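Local atomic coordinates of multicopper oxidase (Pseudomonas thermotolerans, PDB entry 6VOW), a protein that probably oxidises phenolic or other reducing substrates at one copper site and passes the electrons to a copper cluster that reduces dioxygen to water, as laccases do. Residues A[171-176]-A[199-204]; A[210-215]-A[294-299]; A[250-255]-A[306-311]. One frame throughout, in Å; residues are numbered along the deposited sequence. Where two conformers were deposited one is given.

How the contacts relate
All three contacts involve the middle β-sandwich of the chain, probably the second of three cupredoxin-like domains, while the coppers are bound by residues of the first and third. Contact 1 comes first along the chain and is closed before the others open; contacts 2 and 3 then alternate their segments. Contacts 1 and 3 belong to the two outermost strands of one six-stranded sheet, 200-203 and 249-255, with centres about 30 Å apart. Contact 2 lies in the other sheet, edged by strand 210-214; its centre is about 25 Å from that of contact 1 and about 24 Å from that of contact 3. Contacts 1 and 2 pair edge strands with their neighbours, while contact 3 packs the connection after strand 288-296 on an edge strand.

Contact 1 of 3, residues A[171-176]-A[199-204]; sequences LKTWHV and RLTTVN
Lys172 O takes two bonds from Thr202, one from its backbone N and one of 2.7 Å from OG1, which arrive from opposite faces of the carbonyl plane. Thr202 can do this because OG1 sits between its backbone N and carbonyl carbon (chi1 52°). The same hydroxyl lies at the edge of the Trp174 indole, where NE1 donates a weak, bent bond to OG1 over 3.1 Å. In one of two modelled positions, Lys172 CD lies over the rim of one face of that ring, and NZ then reaches Leu145 O. On the other face of the sheet Thr173 OG1 and Thr201 OG1 meet at 2.7 Å in a hydrogen bond between the two hydroxyls, with Tyr232 OH also bonded to Thr173 OG1. Beside them Leu171 CD2 and Val203 CG2 lie side by side, tightly at 3.4 Å, near Tyr232 and Leu290 of the facing sheet.

Past the strand end, Arg199 bends at chi3 (74°) to bring NE within 2.7 Å of Val176 O, while its NH2 bonds Asp177 O. Trp174 O accepts both Arg199 N and Leu200 N from the same face of its plane. These two residues opposite Trp174 form a classic beta bulge at the end of the antiparallel pairing of an edge strand, in a β-sandwich of the cupredoxin type.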
# COMPACT_ATOMS: atom_id res chain seq x y z
N LEU A 171 5.41 1.72 7.94
CA LEU A 171 6.82 1.74 7.60
C LEU A 171 7.13 2.78 6.55
O LEU A 171 6.47 2.85 5.55
CB LEU A 171 7.19 0.41 6.97
CG LEU A 171 7.04 -0.73 7.98
CD1 LEU A 171 7.05 -2.08 7.28
CD2 LEU A 171 8.22 -0.62 8.90
N LYS A 172 8.19 3.52 6.79
CA LYS A 172 8.68 4.46 5.81
C LYS A 172 10.19 4.64 5.95
O LYS A 172 10.74 4.83 7.07
CB LYS A 172 7.95 5.81 5.93
CG LYS A 172 8.20 6.68 4.71
CD LYS A 172 7.39 7.94 4.74
CE LYS A 172 7.03 8.29 3.31
NZ LYS A 172 8.19 8.78 2.54
N THR A 173 10.85 4.56 4.79
CA THR A 173 12.32 4.70 4.70
C THR A 173 12.58 6.04 4.01
O THR A 173 12.44 6.18 2.79
CB THR A 173 12.91 3.47 3.98
OG1 THR A 173 12.75 2.40 4.88
CG2 THR A 173 14.45 3.61 3.60
N TRP A 174 12.88 7.02 4.86
CA TRP A 174 12.96 8.39 4.48
C TRP A 174 14.27 8.70 3.83
O TRP A 174 15.33 8.44 4.40
CB TRP A 174 12.89 9.24 5.72
CG TRP A 174 11.56 9.28 6.38
CD1 TRP A 174 11.10 8.46 7.40
CD2 TRP A 174 10.53 10.22 6.14
NE1 TRP A 174 9.86 8.84 7.76
CE2 TRP A 174 9.48 9.93 7.00
CE3 TRP A 174 10.39 11.29 5.23
CZ2 TRP A 174 8.31 10.67 7.03
CZ3 TRP A 174 9.21 12.01 5.25
CH2 TRP A 174 8.18 11.70 6.14
N HIS A 175 14.17 9.39 2.70
CA HIS A 175 15.30 9.92 1.98
C HIS A 175 15.73 11.19 2.65
O HIS A 175 15.54 12.25 2.15
CB HIS A 175 14.89 10.32 0.57
CG HIS A 175 14.27 9.25 -0.24
ND1 HIS A 175 13.04 8.71 0.03
CD2 HIS A 175 14.70 8.64 -1.36
CE1 HIS A 175 12.77 7.77 -0.85
NE2 HIS A 175 13.76 7.70 -1.69
N VAL A 176 16.36 11.08 3.81
CA VAL A 176 16.97 12.22 4.44
C VAL A 176 18.40 11.82 4.76
O VAL A 176 18.66 10.65 5.04
CB VAL A 176 16.17 12.68 5.68
CG1 VAL A 176 14.73 12.91 5.30
CG2 VAL A 176 16.24 11.71 6.82
N ARG A 199 17.25 6.35 3.33
CA ARG A 199 18.22 6.00 4.28
C ARG A 199 17.60 5.65 5.67
O ARG A 199 18.06 4.75 6.32
CB ARG A 199 19.16 7.17 4.39
CG ARG A 199 20.35 6.90 5.33
CD ARG A 199 21.15 8.18 5.51
NE ARG A 199 20.47 9.16 6.38
CZ ARG A 199 20.35 9.05 7.71
NH1 ARG A 199 20.82 7.98 8.35
NH2 ARG A 199 19.72 10.00 8.41
N LEU A 200 16.57 6.35 6.11
CA LEU A 200 16.14 6.28 7.53
C LEU A 200 14.76 5.61 7.69
O LEU A 200 13.67 6.17 7.33
CB LEU A 200 16.20 7.65 8.20
CG LEU A 200 15.84 7.60 9.69
CD1 LEU A 200 16.71 6.61 10.46
CD2 LEU A 200 15.92 9.00 10.32
N THR A 201 14.81 4.40 8.23
CA THR A 201 13.60 3.59 8.35
C THR A 201 12.94 3.99 9.63
O THR A 201 13.60 4.33 10.61
CB THR A 201 13.93 2.11 8.30
OG1 THR A 201 14.40 1.80 6.97
CG2 THR A 201 12.73 1.29 8.52
N THR A 202 11.64 4.07 9.57
CA THR A 202 10.82 4.48 10.68
C THR A 202 9.57 3.59 10.64
O THR A 202 9.15 3.08 9.61
CB THR A 202 10.34 5.93 10.56
OG1 THR A 202 9.73 6.10 9.29
CG2 THR A 202 11.46 7.01 10.77
N VAL A 203 9.03 3.42 11.82
CA VAL A 203 7.75 2.80 12.04
C VAL A 203 6.99 3.86 12.73
O VAL A 203 7.40 4.28 13.83
CB VAL A 203 7.87 1.57 12.94
CG1 VAL A 203 6.54 1.25 13.59
CG2 VAL A 203 8.29 0.39 12.11
N ASN A 204 5.89 4.29 12.10
CA ASN A 204 5.05 5.39 12.64
C ASN A 204 5.87 6.63 12.93
O ASN A 204 5.76 7.24 13.99
CB ASN A 204 4.30 4.90 13.91
CG ASN A 204 3.39 3.69 13.63
OD1 ASN A 204 3.00 3.44 12.50
ND2 ASN A 204 3.06 2.94 14.65

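Contact 2 of 3, residues A[210-215]-A[294-299]; sequences TLELPA and KSVASV
Glu212 lays the aliphatic part of its side chain over Val296, and CG2 of the valine comes to 3.7 Å from the glutamate CD, with CB and CG closer still. The two side chains cross at an angle on the same face of the sheet. Glu212 CG stands anti to its own carbonyl carbon (chi1 -75°) and the chain beyond is extended, which carries the carboxylate alongside Lys294, pointing the same way. Lys294 starts out extended, then bends at chi3 and chi4, and its NZ reaches Glu212 OE2 at 3.3 Å. This is a salt bridge with only a weak hydrogen bond in it, on a face where Glu212 is exposed.

Underneath, the backbones run parallel: Lys294 N bonds Leu211 O, Leu213 N returns to Lys294 O at 3.0 Å, and Val296 N and Ala215 N continue the alternation on Leu213 O and Val296 O. Here strand 210-214 is the outermost member of a five-stranded sheet, joined in parallel to strand 288-296, with the strand directions 40° apart. This sheet forms one wall of what is probably a cupredoxin-like β-sandwich: Leu211 and Leu213 reach over to Leu167 of strand 165-174 in the other sheet.

On that inner side Ser295 OG passes 3.2 Å from Ala215 CB but spends its hydrogen bond on Pro275 O of the nearby loop. Beyond the last bridge, Pro214 with Val296, the chains still touch where Pro214 CB meets Ser298 CB at 3.6 Å. Ser298 OG is bonded to Glu300 N, two residues further along its own loop.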
# COMPACT_ATOMS: atom_id res chain seq x y z
N THR A 210 9.92 1.03 20.37
CA THR A 210 9.54 -0.07 21.21
C THR A 210 8.04 0.11 21.35
O THR A 210 7.56 1.14 21.80
CB THR A 210 10.28 -0.03 22.56
OG1 THR A 210 9.89 1.13 23.32
CG2 THR A 210 11.77 0.05 22.32
N LEU A 211 7.28 -0.87 20.87
CA LEU A 211 5.83 -0.85 21.01
C LEU A 211 5.34 -1.82 22.05
O LEU A 211 5.64 -3.02 21.99
CB LEU A 211 5.21 -1.23 19.69
CG LEU A 211 5.86 -0.31 18.64
CD1 LEU A 211 5.73 -1.02 17.32
CD2 LEU A 211 5.26 1.12 18.63
N GLU A 212 4.59 -1.31 23.00
CA GLU A 212 4.08 -2.14 24.08
C GLU A 212 2.83 -2.89 23.62
O GLU A 212 1.95 -2.33 22.93
CB GLU A 212 3.88 -1.30 25.37
CG GLU A 212 5.22 -0.97 26.08
CD GLU A 212 5.11 -0.17 27.39
OE1 GLU A 212 4.01 -0.14 27.99
OE2 GLU A 212 6.13 0.42 27.85
N LEU A 213 2.77 -4.17 23.96
CA LEU A 213 1.66 -5.06 23.68
C LEU A 213 1.36 -5.92 24.95
O LEU A 213 2.31 -6.29 25.66
CB LEU A 213 2.03 -6.00 22.52
CG LEU A 213 2.29 -5.43 21.16
CD1 LEU A 213 2.79 -6.52 20.27
CD2 LEU A 213 1.00 -4.86 20.58
N PRO A 214 0.07 -6.28 25.21
CA PRO A 214 -0.30 -7.08 26.39
C PRO A 214 0.04 -8.57 26.32
O PRO A 214 -0.31 -9.24 25.32
CB PRO A 214 -1.81 -6.90 26.49
CG PRO A 214 -2.27 -6.53 25.15
CD PRO A 214 -1.12 -5.84 24.45
N ALA A 215 0.70 -9.08 27.37
CA ALA A 215 1.20 -10.47 27.38
C ALA A 215 0.12 -11.51 27.24
O ALA A 215 -0.96 -11.34 27.69
CB ALA A 215 1.98 -10.76 28.65
N LYS A 294 7.52 -5.10 22.97
CA LYS A 294 7.73 -5.43 24.36
C LYS A 294 6.44 -5.93 24.86
O LYS A 294 5.45 -5.21 24.83
CB LYS A 294 8.16 -4.20 25.19
CG LYS A 294 8.48 -4.50 26.65
CD LYS A 294 9.35 -3.41 27.32
CE LYS A 294 8.52 -2.31 28.03
NZ LYS A 294 9.13 -0.94 27.95
N SER A 295 6.45 -7.18 25.31
CA SER A 295 5.32 -7.78 25.96
C SER A 295 5.14 -7.15 27.31
O SER A 295 6.01 -7.28 28.17
CB SER A 295 5.61 -9.25 26.19
OG SER A 295 4.50 -9.85 26.82
N VAL A 296 4.01 -6.49 27.53
CA VAL A 296 3.71 -5.83 28.81
C VAL A 296 2.70 -6.70 29.60
O VAL A 296 1.95 -7.48 29.01
CB VAL A 296 3.17 -4.43 28.52
CG1 VAL A 296 3.08 -3.56 29.78
CG2 VAL A 296 4.10 -3.76 27.53
N ALA A 297 2.70 -6.59 30.94
CA ALA A 297 1.81 -7.42 31.78
C ALA A 297 0.36 -7.03 31.59
O ALA A 297 -0.00 -5.88 31.78
CB ALA A 297 2.19 -7.35 33.25
N SER A 298 -0.45 -7.99 31.18
CA SER A 298 -1.92 -7.88 31.18
C SER A 298 -2.49 -8.82 32.24
O SER A 298 -1.92 -9.89 32.56
CB SER A 298 -2.46 -8.26 29.80
OG SER A 298 -3.86 -8.06 29.69
N VAL A 299 -3.63 -8.43 32.80
CA VAL A 299 -4.42 -9.35 33.62
C VAL A 299 -5.49 -10.05 32.75
O VAL A 299 -6.20 -10.91 33.26
CB VAL A 299 -5.03 -8.63 34.86
CG1 VAL A 299 -6.36 -7.93 34.52
CG2 VAL A 299 -5.18 -9.61 36.03

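Contact 3 of 3, residues A[250-255]-A[306-311]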
# COMPACT_ATOMS: atom_id res chain seq x y z
N PRO A 250 -8.51 -10.99 3.30
CA PRO A 250 -8.26 -12.11 4.19
C PRO A 250 -7.69 -13.35 3.54
O PRO A 250 -7.92 -13.58 2.38
CB PRO A 250 -9.66 -12.42 4.68
CG PRO A 250 -10.24 -11.02 4.82
CD PRO A 250 -9.85 -10.41 3.53
N ILE A 251 -6.91 -14.15 4.25
CA ILE A 251 -6.46 -15.43 3.66
C ILE A 251 -6.85 -16.47 4.71
O ILE A 251 -7.24 -16.12 5.85
CB ILE A 251 -4.91 -15.48 3.35
CG1 ILE A 251 -4.10 -15.12 4.61
CG2 ILE A 251 -4.52 -14.63 2.08
CD1 ILE A 251 -2.59 -15.09 4.42
N GLU A 252 -6.73 -17.75 4.32
CA GLU A 252 -6.61 -18.81 5.30
C GLU A 252 -5.37 -18.49 6.13
O GLU A 252 -4.25 -18.39 5.59
CB GLU A 252 -6.49 -20.20 4.66
CG GLU A 252 -6.39 -21.36 5.66
CD GLU A 252 -7.63 -21.47 6.56
OE1 GLU A 252 -8.78 -21.20 6.11
OE2 GLU A 252 -7.44 -21.80 7.74
N PRO A 253 -5.54 -18.29 7.45
CA PRO A 253 -4.38 -17.98 8.23
C PRO A 253 -3.28 -19.03 8.12
O PRO A 253 -3.59 -20.20 8.08
CB PRO A 253 -4.92 -17.85 9.66
CG PRO A 253 -6.34 -17.64 9.50
CD PRO A 253 -6.77 -18.27 8.25
N ARG A 254 -2.03 -18.56 8.15
CA ARG A 254 -0.78 -19.30 7.81
C ARG A 254 0.29 -18.68 8.70
O ARG A 254 0.28 -17.41 8.87
CB ARG A 254 -0.43 -18.90 6.38
CG ARG A 254 0.18 -19.92 5.51
CD ARG A 254 0.21 -19.40 4.05
NE ARG A 254 0.91 -18.13 3.69
CZ ARG A 254 0.55 -17.35 2.65
NH1 ARG A 254 -0.52 -17.62 1.87
NH2 ARG A 254 1.23 -16.26 2.34
N PRO A 255 1.22 -19.50 9.25
CA PRO A 255 2.36 -18.89 9.99
C PRO A 255 3.13 -17.95 9.10
O PRO A 255 3.21 -18.18 7.88
CB PRO A 255 3.28 -20.10 10.36
CG PRO A 255 2.35 -21.29 10.35
CD PRO A 255 1.27 -20.99 9.30
N PRO A 306 -7.94 -15.85 16.44
CA PRO A 306 -9.23 -15.63 15.73
C PRO A 306 -9.56 -16.60 14.59
O PRO A 306 -8.70 -17.15 13.95
CB PRO A 306 -9.09 -14.19 15.22
CG PRO A 306 -8.33 -13.53 16.34
CD PRO A 306 -7.26 -14.55 16.74
N ALA A 307 -10.81 -16.82 14.32
CA ALA A 307 -11.19 -17.48 13.06
C ALA A 307 -10.66 -16.66 11.84
O ALA A 307 -10.30 -15.48 12.00
CB ALA A 307 -12.68 -17.56 12.98
N PRO A 308 -10.60 -17.30 10.63
CA PRO A 308 -10.28 -16.59 9.39
C PRO A 308 -11.14 -15.37 9.24
O PRO A 308 -12.33 -15.45 9.49
CB PRO A 308 -10.61 -17.60 8.29
CG PRO A 308 -10.43 -18.96 8.96
CD PRO A 308 -10.48 -18.76 10.47
N LEU A 309 -10.56 -14.24 8.88
CA LEU A 309 -11.37 -13.09 8.49
C LEU A 309 -12.27 -13.48 7.32
O LEU A 309 -11.85 -14.22 6.39
CB LEU A 309 -10.48 -11.89 8.19
CG LEU A 309 -9.67 -11.42 9.42
CD1 LEU A 309 -8.48 -10.54 8.99
CD2 LEU A 309 -10.53 -10.66 10.40
N PRO A 310 -13.54 -13.07 7.36
CA PRO A 310 -14.42 -13.31 6.21
C PRO A 310 -13.94 -12.61 4.94
O PRO A 310 -13.50 -11.46 4.94
CB PRO A 310 -15.72 -12.71 6.64
CG PRO A 310 -15.46 -11.91 7.91
CD PRO A 310 -14.19 -12.30 8.47
N ALA A 311 -14.06 -13.32 3.83
CA ALA A 311 -13.66 -12.79 2.54
C ALA A 311 -14.40 -11.48 2.29
O ALA A 311 -15.56 -11.34 2.54
CB ALA A 311 -13.94 -13.79 1.44
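Residues 250-255 belong to the edge strand 249-255 of the middle β-sandwich, flanked here by the long connection that leaves strand 288-296 for strand 323-329. Residues 306-311 of that connection are neither helix nor strand; their backbone angles stay near those of a polyproline II helix, and prolines occupy every second place from Pro306 to Pro310. Prolines stand in the edge strand too, and no hydrogen bond links the two segments.

The contact is made by rings and carbon atoms instead. Pro250 points at the connection and brings two of its ring carbons into play. Its CB sits 3.3 Å from Leu309 O, while its CG lies 3.3 Å from Pro310 O, so the ring bridges two successive carbonyls. Between them CG also presses on Leu309 CB, a tight 3.5 Å, with the two side chains crossing at about a right angle. It is Leu309 CB, not the branched end, that meets the proline.

Further along, Pro253 and Pro308 touch by their ring carbons, the side chains again crossing at about a right angle: Pro253 CD reaches Pro308 CG at 3.8 Å. Glu252 starts away from the connection, but a bend at chi2 (61°) swings its carboxylate round, leaving OE1 4.0 Å from the same Pro308 CG, a carbon-to-oxygen touch with no bond implied.

Behind the contact lies strand 240-246. Its Tyr244 packs on both Pro253 and Leu309, bonds Pro306 O through OH, and shares a backbone hydrogen bond with Ile251. Strand 218-225 lends Arg220 and Val218, which touch Leu309 and Pro306, so the connection rests across several strands of the six-stranded sheet.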